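Local structure of chromosome partition protein Smc (Pyrococcus yayanosii, 5XEI) at residues 157-162 with 402-407; 360-365 with 397-402; 208-213 with 317-322. The protein probably serves chromosome condensation and partitioning as an ATP-hydrolysing, DNA-binding SMC protein, here reduced to its ATPase head, adjoining coiled coil and joint. All blocks are in the same frame, centred on the assembly; numbering follows the deposited sequence.

Overall arrangement
The three contacts run from the ATPase head out along the coiled coil. Contacts 1 and 2 are neighbours, their centres about 13 Å apart; they share Gly402 and touch through Arg160, which packs on Phe365 and on the turn around Pro399. Together they join helix 156-167, the long helix 321-383 and the hairpin of strands 388-393 and 404-409. Contact 3 lies about 63 Å from contact 2 and 72 Å from contact 1, centre to centre, where helices 170-246 and 321-383 pair. Contacts 2 and 3 both use helix 321-383; they follow in series, contact 3 first, inside the loop closed by contact 1. One continuous helix thus connects the arm to the head.

Contact 1 (157-162 with 402-407); sequences LERRQL and GGLEIE
Arg160 reaches the backbone of Gly402 with a single N-H: NE lies 2.8 Å from Gly402 O. The carbonyl is met nearly end-on, at a C=O...N angle of 163°, and the oxygen sits at the edge of the guanidinium, in its plane, although the bond is bent at the hydrogen (131°). The bend at chi3 (66°) turns NE toward this oxygen, while NH1 forms a salt bridge with Asp164 one helical turn on. Arg159 offers a weaker bond, NH2 to Leu404 O at 3.4 Å, again at the guanidinium edge; its NH1 is held by Phe151 O, and its charge also has a cation-pi partner in the Phe151 ring.

Around these bonds lie van der Waals contacts. The Arg159 chain crosses Ile406 at about a right angle, with CD 4.0 Å from Ile406 CD1. The CB of Leu404 is directed at the helix, 4.3 Å from Arg160 CB, and Leu157 lays CD2 against Gly402 O. Gly403 CA lies 3.4 Å from Leu157 N. Both arginines thus spend N-H groups on carbonyls of the strand and of the loop just before it, so the polar links end on main-chain oxygens, with side-chain packing beside them.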
ATOM      1  N   LEU A 157     -19.222 -11.316  -7.638  1.00 69.69           N
ATOM      2  CA  LEU A 157     -18.021 -10.497  -7.530  1.00 62.98           C
ATOM      3  C   LEU A 157     -18.319  -9.155  -6.883  1.00 62.31           C
ATOM      4  O   LEU A 157     -17.493  -8.648  -6.134  1.00 67.23           O
ATOM      5  CB  LEU A 157     -17.363 -10.311  -8.899  1.00 56.48           C
ATOM      6  CG  LEU A 157     -16.036 -11.074  -9.033  1.00 59.67           C
ATOM      7  CD1 LEU A 157     -15.471 -11.091 -10.453  1.00 52.39           C
ATOM      8  CD2 LEU A 157     -15.007 -10.517  -8.072  1.00 66.37           C
ATOM      9  N   GLU A 158     -19.503  -8.579  -7.119  1.00 65.42           N
ATOM     10  CA  GLU A 158     -19.849  -7.307  -6.476  1.00 65.87           C
ATOM     11  C   GLU A 158     -20.188  -7.456  -4.987  1.00 64.25           C
ATOM     12  O   GLU A 158     -20.164  -6.463  -4.246  1.00 53.32           O
ATOM     13  CB  GLU A 158     -21.024  -6.661  -7.221  1.00 68.73           C
ATOM     14  CG  GLU A 158     -20.688  -6.089  -8.613  1.00 75.46           C
ATOM     15  CD  GLU A 158     -21.920  -5.545  -9.359  1.00 81.81           C
ATOM     16  OE1 GLU A 158     -21.852  -5.390 -10.603  1.00 75.90           O
ATOM     17  OE2 GLU A 158     -22.955  -5.293  -8.699  1.00 85.98           O
ATOM     18  N   ARG A 159     -20.506  -8.670  -4.533  1.00 67.37           N
ATOM     19  CA  ARG A 159     -20.936  -8.903  -3.159  1.00 62.40           C
ATOM     20  C   ARG A 159     -19.766  -9.083  -2.187  1.00 62.11           C
ATOM     21  O   ARG A 159     -19.849  -8.639  -1.032  1.00 56.35           O
ATOM     22  CB  ARG A 159     -21.858 -10.124  -3.134  1.00 58.16           C
ATOM     23  CG  ARG A 159     -22.871 -10.133  -2.013  1.00 56.25           C
ATOM     24  CD  ARG A 159     -24.001 -11.143  -2.281  1.00 67.00           C
ATOM     25  NE  ARG A 159     -25.043 -10.647  -3.192  1.00 68.71           N
ATOM     26  CZ  ARG A 159     -25.291 -11.127  -4.411  1.00 65.08           C
ATOM     27  NH1 ARG A 159     -26.268 -10.584  -5.131  1.00 63.82           N
ATOM     28  NH2 ARG A 159     -24.581 -12.145  -4.907  1.00 61.65           N
ATOM     29  N   ARG A 160     -18.660  -9.685  -2.642  1.00 66.15           N
ATOM     30  CA  ARG A 160     -17.520  -9.975  -1.770  1.00 60.20           C
ATOM     31  C   ARG A 160     -16.979  -8.727  -1.096  1.00 57.80           C
ATOM     32  O   ARG A 160     -16.692  -8.739   0.108  1.00 56.09           O
ATOM     33  CB  ARG A 160     -16.398 -10.634  -2.573  1.00 60.42           C
ATOM     34  CG  ARG A 160     -15.131 -10.931  -1.767  1.00 58.35           C
ATOM     35  CD  ARG A 160     -14.095 -11.610  -2.633  1.00 62.25           C
ATOM     36  NE  ARG A 160     -13.588 -10.736  -3.698  1.00 61.89           N
ATOM     37  CZ  ARG A 160     -13.044  -9.538  -3.495  1.00 65.59           C
ATOM     38  NH1 ARG A 160     -12.893  -9.055  -2.263  1.00 56.74           N
ATOM     39  NH2 ARG A 160     -12.629  -8.810  -4.526  1.00 74.72           N
ATOM     40  N   GLN A 161     -16.804  -7.653  -1.872  1.00 53.03           N
ATOM     41  CA  GLN A 161     -16.107  -6.456  -1.411  1.00 52.29           C
ATOM     42  C   GLN A 161     -16.636  -5.940  -0.085  1.00 54.06           C
ATOM     43  O   GLN A 161     -15.871  -5.426   0.736  1.00 50.61           O
ATOM     44  CB  GLN A 161     -16.224  -5.364  -2.461  1.00 51.23           C
ATOM     45  CG  GLN A 161     -15.512  -5.692  -3.737  1.00 77.13           C
ATOM     46  CD  GLN A 161     -16.085  -6.900  -4.442  1.00 94.88           C
ATOM     47  OE1 GLN A 161     -17.031  -7.525  -3.950  1.00103.35           O
ATOM     48  NE2 GLN A 161     -15.478  -7.278  -5.571  1.00 82.30           N
ATOM     49  N   LEU A 162     -17.942  -6.050   0.140  1.00 53.01           N
ATOM     50  CA  LEU A 162     -18.460  -5.634   1.430  1.00 51.80           C
ATOM     51  C   LEU A 162     -17.966  -6.548   2.544  1.00 44.77           C
ATOM     52  O   LEU A 162     -17.705  -6.083   3.659  1.00 41.01           O
ATOM     53  CB  LEU A 162     -19.983  -5.578   1.400  1.00 50.20           C
ATOM     54  CG  LEU A 162     -20.542  -5.218   2.768  1.00 47.95           C
ATOM     55  CD1 LEU A 162     -21.688  -4.296   2.618  1.00 57.02           C
ATOM     56  CD2 LEU A 162     -21.009  -6.459   3.473  1.00 59.16           C
ATOM     57  N   GLY A 402     -12.330 -13.992  -6.280  1.00 55.98           N
ATOM     58  CA  GLY A 402     -13.604 -14.603  -6.560  1.00 64.49           C
ATOM     59  C   GLY A 402     -14.767 -13.733  -6.111  1.00 59.78           C
ATOM     60  O   GLY A 402     -14.612 -12.704  -5.460  1.00 54.83           O
ATOM     61  N   GLY A 403     -15.955 -14.165  -6.498  1.00 54.35           N
ATOM     62  CA  GLY A 403     -17.165 -13.560  -6.032  1.00 54.45           C
ATOM     63  C   GLY A 403     -17.703 -14.283  -4.820  1.00 58.39           C
ATOM     64  O   GLY A 403     -17.015 -15.078  -4.169  1.00 61.26           O
ATOM     65  N   LEU A 404     -18.970 -14.028  -4.540  1.00 60.13           N
ATOM     66  CA  LEU A 404     -19.627 -14.616  -3.381  1.00 58.47           C
ATOM     67  C   LEU A 404     -21.120 -14.647  -3.679  1.00 58.26           C
ATOM     68  O   LEU A 404     -21.739 -13.592  -3.835  1.00 60.27           O
ATOM     69  CB  LEU A 404     -19.317 -13.807  -2.130  1.00 54.31           C
ATOM     70  CG  LEU A 404     -20.200 -14.018  -0.903  1.00 60.93           C
ATOM     71  CD1 LEU A 404     -19.808 -15.308  -0.199  1.00 56.27           C
ATOM     72  CD2 LEU A 404     -20.102 -12.824   0.037  1.00 54.94           C
ATOM     73  N   GLU A 405     -21.695 -15.837  -3.775  1.00 53.99           N
ATOM     74  CA  GLU A 405     -23.091 -15.942  -4.142  1.00 55.69           C
ATOM     75  C   GLU A 405     -23.915 -16.448  -2.973  1.00 53.56           C
ATOM     76  O   GLU A 405     -23.382 -16.913  -1.963  1.00 51.15           O
ATOM     77  CB  GLU A 405     -23.271 -16.862  -5.343  1.00 61.56           C
ATOM     78  CG  GLU A 405     -24.544 -16.558  -6.103  1.00 64.64           C
ATOM     79  CD  GLU A 405     -24.392 -16.917  -7.544  1.00 80.91           C
ATOM     80  OE1 GLU A 405     -23.231 -17.143  -7.966  1.00 80.54           O
ATOM     81  OE2 GLU A 405     -25.416 -16.970  -8.254  1.00 87.97           O
ATOM     82  N   ILE A 406     -25.234 -16.354  -3.145  1.00 57.74           N
ATOM     83  CA  ILE A 406     -26.217 -16.803  -2.170  1.00 52.41           C
ATOM     84  C   ILE A 406     -27.140 -17.830  -2.807  1.00 55.96           C
ATOM     85  O   ILE A 406     -27.494 -17.715  -3.987  1.00 54.00           O
ATOM     86  CB  ILE A 406     -27.051 -15.630  -1.642  1.00 46.34           C
ATOM     87  CG1 ILE A 406     -26.147 -14.528  -1.145  1.00 50.68           C
ATOM     88  CG2 ILE A 406     -27.923 -16.081  -0.511  1.00 50.67           C
ATOM     89  CD1 ILE A 406     -26.925 -13.372  -0.585  1.00 48.16           C
ATOM     90  N   GLU A 407     -27.544 -18.824  -2.011  1.00 52.95           N
ATOM     91  CA  GLU A 407     -28.598 -19.755  -2.386  1.00 52.88           C
ATOM     92  C   GLU A 407     -29.516 -19.977  -1.197  1.00 53.27           C
ATOM     93  O   GLU A 407     -29.049 -20.097  -0.063  1.00 53.29           O
ATOM     94  CB  GLU A 407     -28.024 -21.079  -2.865  1.00 46.68           C
ATOM     95  CG  GLU A 407     -27.438 -20.949  -4.230  1.00 52.01           C
ATOM     96  CD  GLU A 407     -26.835 -22.237  -4.733  1.00 62.09           C
ATOM     97  OE1 GLU A 407     -26.991 -23.273  -4.043  1.00 64.12           O
ATOM     98  OE2 GLU A 407     -26.201 -22.215  -5.817  1.00 61.76           O
TER

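Contact 2 (360-365 with 397-402); sequences EKKNVF and EDPFSG
Lys361 and Phe400 carry the cation-pi part of this contact. The lysine chain, extended beyond CG, runs over one face of the ring and places NZ 4.3 Å from its centroid, only 3° off the normal. CE below it makes a CH-pi contact at 3.8 Å from the same centroid. The ammonium also forms a salt bridge with Asp173, so its charge is probably balanced by the carboxylate, with the ring face beside it.

A hydrogen bond is made by Lys362, whose NZ lies 2.7 Å from Glu397 O and bonds weakly to Pro396 O. With CG anti to the backbone N (chi1 168°), the chain then bends at chi3 and chi4 to bring the amine to Glu397 O, well tilted from the carbonyl plane; CE packs across Pro399 CD at 3.9 Å. A methionine in its place would probably leave Glu397 O without this donor and the loop before the turn less firmly tied to the helix.

Apolar contacts fill the middle. The Phe365 and Phe400 side chains run alongside in opposite senses, their rings oblique, planes at 54° and centroids 5.3 Å apart, and Phe365 CE2 touches Pro399 CB at 3.5 Å. The 3-10 turn 399-401 is tied back to Asp398 O, which accepts from both Ser401 N and Ser401 OG. This is a connection between two antiparallel strands, 388-393 and 404-409, folded against the head-proximal part of the SMC coiled-coil helix 321-383.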
ATOM      1  N   GLU A 360      -2.309 -14.384   6.895  1.00 39.77           N
ATOM      2  CA  GLU A 360      -3.076 -13.752   7.963  1.00 42.46           C
ATOM      3  C   GLU A 360      -4.335 -13.091   7.411  1.00 47.94           C
ATOM      4  O   GLU A 360      -5.447 -13.346   7.889  1.00 41.21           O
ATOM      5  CB  GLU A 360      -2.220 -12.723   8.684  1.00 45.69           C
ATOM      6  CG  GLU A 360      -1.099 -13.314   9.477  1.00 48.07           C
ATOM      7  CD  GLU A 360      -0.224 -12.240  10.080  1.00 57.29           C
ATOM      8  OE1 GLU A 360      -0.647 -11.560  11.044  1.00 65.56           O
ATOM      9  OE2 GLU A 360       0.882 -12.044   9.555  1.00 62.97           O
ATOM     10  N   LYS A 361      -4.169 -12.229   6.402  1.00 47.74           N
ATOM     11  CA  LYS A 361      -5.298 -11.573   5.747  1.00 42.96           C
ATOM     12  C   LYS A 361      -6.395 -12.566   5.392  1.00 43.06           C
ATOM     13  O   LYS A 361      -7.566 -12.383   5.747  1.00 43.97           O
ATOM     14  CB  LYS A 361      -4.791 -10.858   4.495  1.00 46.20           C
ATOM     15  CG  LYS A 361      -5.833 -10.249   3.589  1.00 45.60           C
ATOM     16  CD  LYS A 361      -5.166  -9.803   2.280  1.00 51.74           C
ATOM     17  CE  LYS A 361      -6.095  -8.979   1.383  1.00 49.41           C
ATOM     18  NZ  LYS A 361      -5.440  -8.551   0.104  1.00 54.29           N
ATOM     19  N   LYS A 362      -6.029 -13.642   4.705  1.00 43.92           N
ATOM     20  CA  LYS A 362      -7.032 -14.605   4.288  1.00 39.72           C
ATOM     21  C   LYS A 362      -7.736 -15.216   5.499  1.00 41.55           C
ATOM     22  O   LYS A 362      -8.970 -15.260   5.543  1.00 46.28           O
ATOM     23  CB  LYS A 362      -6.390 -15.667   3.412  1.00 33.91           C
ATOM     24  CG  LYS A 362      -7.297 -16.820   3.197  1.00 47.91           C
ATOM     25  CD  LYS A 362      -6.518 -18.044   2.798  1.00 56.15           C
ATOM     26  CE  LYS A 362      -6.536 -18.240   1.306  1.00 56.83           C
ATOM     27  NZ  LYS A 362      -7.136 -19.571   0.959  1.00 60.09           N
ATOM     28  N   ASN A 363      -6.977 -15.648   6.513  1.00 38.13           N
ATOM     29  CA  ASN A 363      -7.594 -16.180   7.736  1.00 41.61           C
ATOM     30  C   ASN A 363      -8.652 -15.239   8.307  1.00 40.93           C
ATOM     31  O   ASN A 363      -9.747 -15.670   8.686  1.00 42.24           O
ATOM     32  CB  ASN A 363      -6.544 -16.447   8.811  1.00 39.31           C
ATOM     33  CG  ASN A 363      -5.597 -17.558   8.441  1.00 41.53           C
ATOM     34  OD1 ASN A 363      -5.836 -18.302   7.499  1.00 50.22           O
ATOM     35  ND2 ASN A 363      -4.502 -17.664   9.170  1.00 36.01           N
ATOM     36  N   VAL A 364      -8.322 -13.955   8.432  1.00 38.48           N
ATOM     37  CA  VAL A 364      -9.300 -13.021   8.968  1.00 38.06           C
ATOM     38  C   VAL A 364     -10.512 -12.985   8.065  1.00 38.68           C
ATOM     39  O   VAL A 364     -11.654 -12.908   8.530  1.00 34.87           O
ATOM     40  CB  VAL A 364      -8.687 -11.621   9.142  1.00 43.67           C
ATOM     41  CG1 VAL A 364      -9.650 -10.720   9.885  1.00 43.84           C
ATOM     42  CG2 VAL A 364      -7.379 -11.699   9.888  1.00 46.68           C
ATOM     43  N   PHE A 365     -10.287 -13.050   6.756  1.00 40.68           N
ATOM     44  CA  PHE A 365     -11.411 -13.011   5.837  1.00 39.11           C
ATOM     45  C   PHE A 365     -12.318 -14.210   6.055  1.00 39.34           C
ATOM     46  O   PHE A 365     -13.536 -14.063   6.227  1.00 40.87           O
ATOM     47  CB  PHE A 365     -10.920 -12.962   4.398  1.00 36.31           C
ATOM     48  CG  PHE A 365     -12.022 -12.990   3.398  1.00 43.64           C
ATOM     49  CD1 PHE A 365     -12.739 -11.837   3.099  1.00 47.42           C
ATOM     50  CD2 PHE A 365     -12.371 -14.170   2.766  1.00 48.48           C
ATOM     51  CE1 PHE A 365     -13.768 -11.863   2.170  1.00 44.84           C
ATOM     52  CE2 PHE A 365     -13.401 -14.196   1.824  1.00 43.90           C
ATOM     53  CZ  PHE A 365     -14.084 -13.048   1.527  1.00 42.25           C
ATOM     54  N   GLU A 397      -9.661 -20.891  -2.707  1.00 63.04           N
ATOM     55  CA  GLU A 397      -8.232 -20.792  -2.466  1.00 67.85           C
ATOM     56  C   GLU A 397      -7.739 -19.351  -2.490  1.00 68.82           C
ATOM     57  O   GLU A 397      -6.940 -18.950  -1.639  1.00 68.53           O
ATOM     58  CB  GLU A 397      -7.474 -21.627  -3.492  1.00 71.48           C
ATOM     59  CG  GLU A 397      -6.515 -22.580  -2.832  1.00 70.47           C
ATOM     60  CD  GLU A 397      -5.753 -23.407  -3.835  1.00 77.16           C
ATOM     61  OE1 GLU A 397      -5.069 -22.825  -4.707  1.00 71.88           O
ATOM     62  OE2 GLU A 397      -5.833 -24.645  -3.738  1.00 82.04           O
ATOM     63  N   ASP A 398      -8.179 -18.561  -3.467  1.00 68.14           N
ATOM     64  CA  ASP A 398      -7.858 -17.139  -3.521  1.00 66.05           C
ATOM     65  C   ASP A 398      -9.185 -16.392  -3.442  1.00 65.38           C
ATOM     66  O   ASP A 398      -9.736 -15.972  -4.469  1.00 65.89           O
ATOM     67  CB  ASP A 398      -7.054 -16.781  -4.770  1.00 68.48           C
ATOM     68  CG  ASP A 398      -5.784 -17.633  -4.919  1.00 83.69           C
ATOM     69  OD1 ASP A 398      -4.700 -17.040  -5.123  1.00 80.30           O
ATOM     70  OD2 ASP A 398      -5.871 -18.885  -4.846  1.00 84.54           O
ATOM     71  N   PRO A 399      -9.715 -16.199  -2.233  1.00 58.34           N
ATOM     72  CA  PRO A 399     -11.046 -15.601  -2.132  1.00 56.55           C
ATOM     73  C   PRO A 399     -11.098 -14.224  -2.731  1.00 55.45           C
ATOM     74  O   PRO A 399     -12.150 -13.824  -3.233  1.00 59.38           O
ATOM     75  CB  PRO A 399     -11.307 -15.553  -0.618  1.00 59.03           C
ATOM     76  CG  PRO A 399     -10.130 -16.216   0.030  1.00 57.33           C
ATOM     77  CD  PRO A 399      -9.013 -16.158  -0.945  1.00 60.98           C
ATOM     78  N   PHE A 400      -9.990 -13.491  -2.716  1.00 58.67           N
ATOM     79  CA  PHE A 400     -10.010 -12.090  -3.113  1.00 61.11           C
ATOM     80  C   PHE A 400     -10.075 -11.897  -4.614  1.00 57.29           C
ATOM     81  O   PHE A 400     -10.163 -10.756  -5.070  1.00 57.11           O
ATOM     82  CB  PHE A 400      -8.789 -11.366  -2.565  1.00 54.49           C
ATOM     83  CG  PHE A 400      -8.630 -11.512  -1.099  1.00 51.36           C
ATOM     84  CD1 PHE A 400      -9.436 -10.793  -0.238  1.00 47.05           C
ATOM     85  CD2 PHE A 400      -7.684 -12.378  -0.583  1.00 46.18           C
ATOM     86  CE1 PHE A 400      -9.292 -10.923   1.112  1.00 51.06           C
ATOM     87  CE2 PHE A 400      -7.531 -12.524   0.772  1.00 47.73           C
ATOM     88  CZ  PHE A 400      -8.336 -11.797   1.629  1.00 53.68           C
ATOM     89  N   SER A 401     -10.020 -12.969  -5.391  1.00 58.22           N
ATOM     90  CA  SER A 401     -10.237 -12.867  -6.823  1.00 60.14           C
ATOM     91  C   SER A 401     -11.519 -13.565  -7.240  1.00 58.79           C
ATOM     92  O   SER A 401     -11.787 -13.703  -8.435  1.00 67.18           O
ATOM     93  CB  SER A 401      -9.029 -13.419  -7.585  1.00 60.16           C
ATOM     94  OG  SER A 401      -8.675 -14.701  -7.113  1.00 72.46           O
ATOM     95  N   GLY A 402     -12.330 -13.992  -6.280  1.00 55.98           N
ATOM     96  CA  GLY A 402     -13.604 -14.603  -6.560  1.00 64.49           C
ATOM     97  C   GLY A 402     -14.767 -13.733  -6.111  1.00 59.78           C
ATOM     98  O   GLY A 402     -14.612 -12.704  -5.460  1.00 54.83           O
TER

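Contact 3 (208-213 with 317-322); sequences EKERND and PVNMKA
Ala322, in the first turn of helix 321-383, lies beside Arg211 of helix 170-246, their CA atoms 4.9 Å apart. Val318, near Asp213, and Asn319 are extended, and the chain then turns into the helix. This is part of the long SMC coiled coil, at the point where one of its paired helices begins. Asn319 precedes the turn that starts the helix, and its OD1 accepts a weak capping bond from Lys321 N. The backbone contributes a firmer link, Ala322 N to Asn319 O at 3.1 Å.

Among the side chains, the methyl group of Ala322 fits against Glu210 CB and the backbone N of Arg211: its CB is 3.6 Å from the first and 3.7 Å from the second. Such a small residue is consistent with the close approach of the backbones. The Arg211 guanidinium lies apart from this contact and makes a cation-pi interaction with Phe326, one turn further along helix 321-383. Val318 has its CB directed at the helix, with CG1 loosely near Asp213 O, while also packing on Tyr217.

Glu210 rises from helix 170-246 on an extended chain, its CG anti to the carbonyl carbon (chi1 -53°), which brings OE1 to Asn319 ND2 at 3.0 Å. The side chains cross at a slant, carboxylate and amide planes 41° apart. The two ends of the Asn319 amide do different work, the oxygen serving its own helix weakly and the nitrogen the neighbouring one. In the latter bond the N-H...O angle is 167°, with OE1 close to the amide plane and met by ND2 nearly along its C-O axis.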
ATOM      1  N   GLU A 208      44.866  -7.405 -12.944  1.00 57.49           N
ATOM      2  CA  GLU A 208      45.677  -8.587 -12.662  1.00 58.95           C
ATOM      3  C   GLU A 208      46.790  -8.736 -13.678  1.00 57.32           C
ATOM      4  O   GLU A 208      47.909  -9.140 -13.335  1.00 57.54           O
ATOM      5  CB  GLU A 208      44.834  -9.853 -12.665  1.00 64.29           C
ATOM      6  CG  GLU A 208      43.825  -9.871 -11.586  1.00 71.93           C
ATOM      7  CD  GLU A 208      42.575 -10.625 -11.916  1.00 81.93           C
ATOM      8  OE1 GLU A 208      41.554  -9.946 -12.105  1.00 83.10           O
ATOM      9  OE2 GLU A 208      42.608 -11.874 -11.924  1.00 91.40           O
ATOM     10  N   LYS A 209      46.494  -8.440 -14.940  1.00 56.35           N
ATOM     11  CA  LYS A 209      47.478  -8.633 -15.994  1.00 57.00           C
ATOM     12  C   LYS A 209      48.541  -7.543 -15.949  1.00 57.01           C
ATOM     13  O   LYS A 209      49.740  -7.833 -16.034  1.00 55.36           O
ATOM     14  CB  LYS A 209      46.775  -8.678 -17.351  1.00 63.35           C
ATOM     15  CG  LYS A 209      47.547  -8.037 -18.499  1.00 74.25           C
ATOM     16  CD  LYS A 209      46.899  -8.407 -19.831  1.00 82.58           C
ATOM     17  CE  LYS A 209      47.486  -7.638 -21.003  1.00 86.14           C
ATOM     18  NZ  LYS A 209      46.612  -7.732 -22.220  1.00 82.38           N
ATOM     19  N   GLU A 210      48.116  -6.290 -15.791  1.00 53.55           N
ATOM     20  CA  GLU A 210      49.061  -5.205 -15.579  1.00 51.30           C
ATOM     21  C   GLU A 210      49.881  -5.420 -14.313  1.00 51.04           C
ATOM     22  O   GLU A 210      51.098  -5.211 -14.316  1.00 55.45           O
ATOM     23  CB  GLU A 210      48.310  -3.884 -15.521  1.00 45.91           C
ATOM     24  CG  GLU A 210      47.432  -3.670 -16.712  1.00 47.02           C
ATOM     25  CD  GLU A 210      46.557  -2.452 -16.570  1.00 60.36           C
ATOM     26  OE1 GLU A 210      47.046  -1.394 -16.114  1.00 63.86           O
ATOM     27  OE2 GLU A 210      45.361  -2.556 -16.909  1.00 75.06           O
ATOM     28  N   ARG A 211      49.244  -5.840 -13.219  1.00 52.64           N
ATOM     29  CA  ARG A 211      50.009  -6.083 -12.003  1.00 55.67           C
ATOM     30  C   ARG A 211      51.163  -7.027 -12.282  1.00 52.65           C
ATOM     31  O   ARG A 211      52.313  -6.755 -11.908  1.00 51.10           O
ATOM     32  CB  ARG A 211      49.134  -6.659 -10.895  1.00 49.87           C
ATOM     33  CG  ARG A 211      49.957  -7.075  -9.687  1.00 47.28           C
ATOM     34  CD  ARG A 211      49.272  -8.169  -8.914  1.00 59.28           C
ATOM     35  NE  ARG A 211      49.093  -9.372  -9.720  1.00 58.29           N
ATOM     36  CZ  ARG A 211      48.105 -10.237  -9.534  1.00 60.59           C
ATOM     37  NH1 ARG A 211      47.203 -10.017  -8.592  1.00 62.55           N
ATOM     38  NH2 ARG A 211      48.000 -11.309 -10.300  1.00 64.20           N
ATOM     39  N   ASN A 212      50.872  -8.135 -12.964  1.00 53.45           N
ATOM     40  CA  ASN A 212      51.898  -9.149 -13.155  1.00 56.47           C
ATOM     41  C   ASN A 212      52.996  -8.659 -14.076  1.00 55.40           C
ATOM     42  O   ASN A 212      54.158  -9.026 -13.890  1.00 52.14           O
ATOM     43  CB  ASN A 212      51.288 -10.434 -13.698  1.00 61.66           C
ATOM     44  CG  ASN A 212      50.434 -11.141 -12.679  1.00 60.89           C
ATOM     45  OD1 ASN A 212      49.363 -11.636 -13.009  1.00 61.57           O
ATOM     46  ND2 ASN A 212      50.896 -11.182 -11.425  1.00 59.29           N
ATOM     47  N   ASP A 213      52.654  -7.829 -15.059  1.00 51.77           N
ATOM     48  CA  ASP A 213      53.684  -7.241 -15.897  1.00 51.79           C
ATOM     49  C   ASP A 213      54.514  -6.253 -15.109  1.00 51.79           C
ATOM     50  O   ASP A 213      55.741  -6.227 -15.237  1.00 55.42           O
ATOM     51  CB  ASP A 213      53.066  -6.570 -17.114  1.00 55.94           C
ATOM     52  CG  ASP A 213      52.637  -7.573 -18.148  1.00 63.68           C
ATOM     53  OD1 ASP A 213      51.964  -7.173 -19.120  1.00 60.93           O
ATOM     54  OD2 ASP A 213      52.976  -8.769 -17.974  1.00 64.46           O
ATOM     55  N   PRO A 317      54.749  -0.570 -22.707  1.00 74.25           N
ATOM     56  CA  PRO A 317      54.698   0.186 -21.449  1.00 69.17           C
ATOM     57  C   PRO A 317      54.133  -0.652 -20.299  1.00 63.58           C
ATOM     58  O   PRO A 317      53.318  -1.551 -20.553  1.00 61.26           O
ATOM     59  CB  PRO A 317      53.752   1.353 -21.774  1.00 68.12           C
ATOM     60  CG  PRO A 317      53.362   1.182 -23.232  1.00 72.36           C
ATOM     61  CD  PRO A 317      53.592  -0.254 -23.556  1.00 72.41           C
ATOM     62  N   VAL A 318      54.568  -0.372 -19.068  1.00 54.38           N
ATOM     63  CA  VAL A 318      53.985  -0.978 -17.882  1.00 51.24           C
ATOM     64  C   VAL A 318      53.438   0.130 -16.996  1.00 53.19           C
ATOM     65  O   VAL A 318      53.893   1.271 -17.029  1.00 59.31           O
ATOM     66  CB  VAL A 318      54.979  -1.859 -17.101  1.00 53.22           C
ATOM     67  CG1 VAL A 318      55.764  -2.760 -18.054  1.00 57.01           C
ATOM     68  CG2 VAL A 318      55.893  -1.011 -16.225  1.00 54.07           C
ATOM     69  N   ASN A 319      52.435  -0.221 -16.203  1.00 56.20           N
ATOM     70  CA  ASN A 319      51.715   0.727 -15.357  1.00 52.54           C
ATOM     71  C   ASN A 319      51.952   0.301 -13.915  1.00 53.51           C
ATOM     72  O   ASN A 319      51.368  -0.675 -13.445  1.00 55.36           O
ATOM     73  CB  ASN A 319      50.229   0.742 -15.722  1.00 55.14           C
ATOM     74  CG  ASN A 319      49.354   1.401 -14.658  1.00 60.13           C
ATOM     75  OD1 ASN A 319      49.798   2.279 -13.906  1.00 61.97           O
ATOM     76  ND2 ASN A 319      48.090   0.991 -14.608  1.00 60.89           N
ATOM     77  N   MET A 320      52.814   1.007 -13.198  1.00 52.96           N
ATOM     78  CA  MET A 320      53.148   0.498 -11.880  1.00 58.78           C
ATOM     79  C   MET A 320      52.085   0.805 -10.841  1.00 58.27           C
ATOM     80  O   MET A 320      52.065   0.149  -9.787  1.00 55.20           O
ATOM     81  CB  MET A 320      54.500   1.032 -11.428  1.00 63.29           C
ATOM     82  CG  MET A 320      55.592   0.798 -12.441  1.00 64.50           C
ATOM     83  SD  MET A 320      56.991   0.107 -11.548  1.00 88.34           S
ATOM     84  CE  MET A 320      56.295  -1.504 -11.189  1.00 55.23           C
ATOM     85  N   LYS A 321      51.195   1.763 -11.118  1.00 49.33           N
ATOM     86  CA  LYS A 321      50.042   1.948 -10.248  1.00 55.02           C
ATOM     87  C   LYS A 321      49.256   0.650 -10.101  1.00 51.56           C
ATOM     88  O   LYS A 321      48.605   0.427  -9.073  1.00 47.46           O
ATOM     89  CB  LYS A 321      49.136   3.050 -10.791  1.00 51.96           C
ATOM     90  CG  LYS A 321      49.874   4.223 -11.382  1.00 58.55           C
ATOM     91  CD  LYS A 321      50.078   5.327 -10.350  1.00 67.38           C
ATOM     92  CE  LYS A 321      51.221   6.292 -10.743  1.00 67.66           C
ATOM     93  NZ  LYS A 321      51.830   7.002  -9.554  1.00 61.33           N
ATOM     94  N   ALA A 322      49.337  -0.227 -11.107  1.00 47.50           N
ATOM     95  CA  ALA A 322      48.561  -1.461 -11.115  1.00 50.15           C
ATOM     96  C   ALA A 322      48.786  -2.299  -9.860  1.00 51.40           C
ATOM     97  O   ALA A 322      47.846  -2.911  -9.350  1.00 54.72           O
ATOM     98  CB  ALA A 322      48.892  -2.284 -12.359  1.00 49.62           C
TER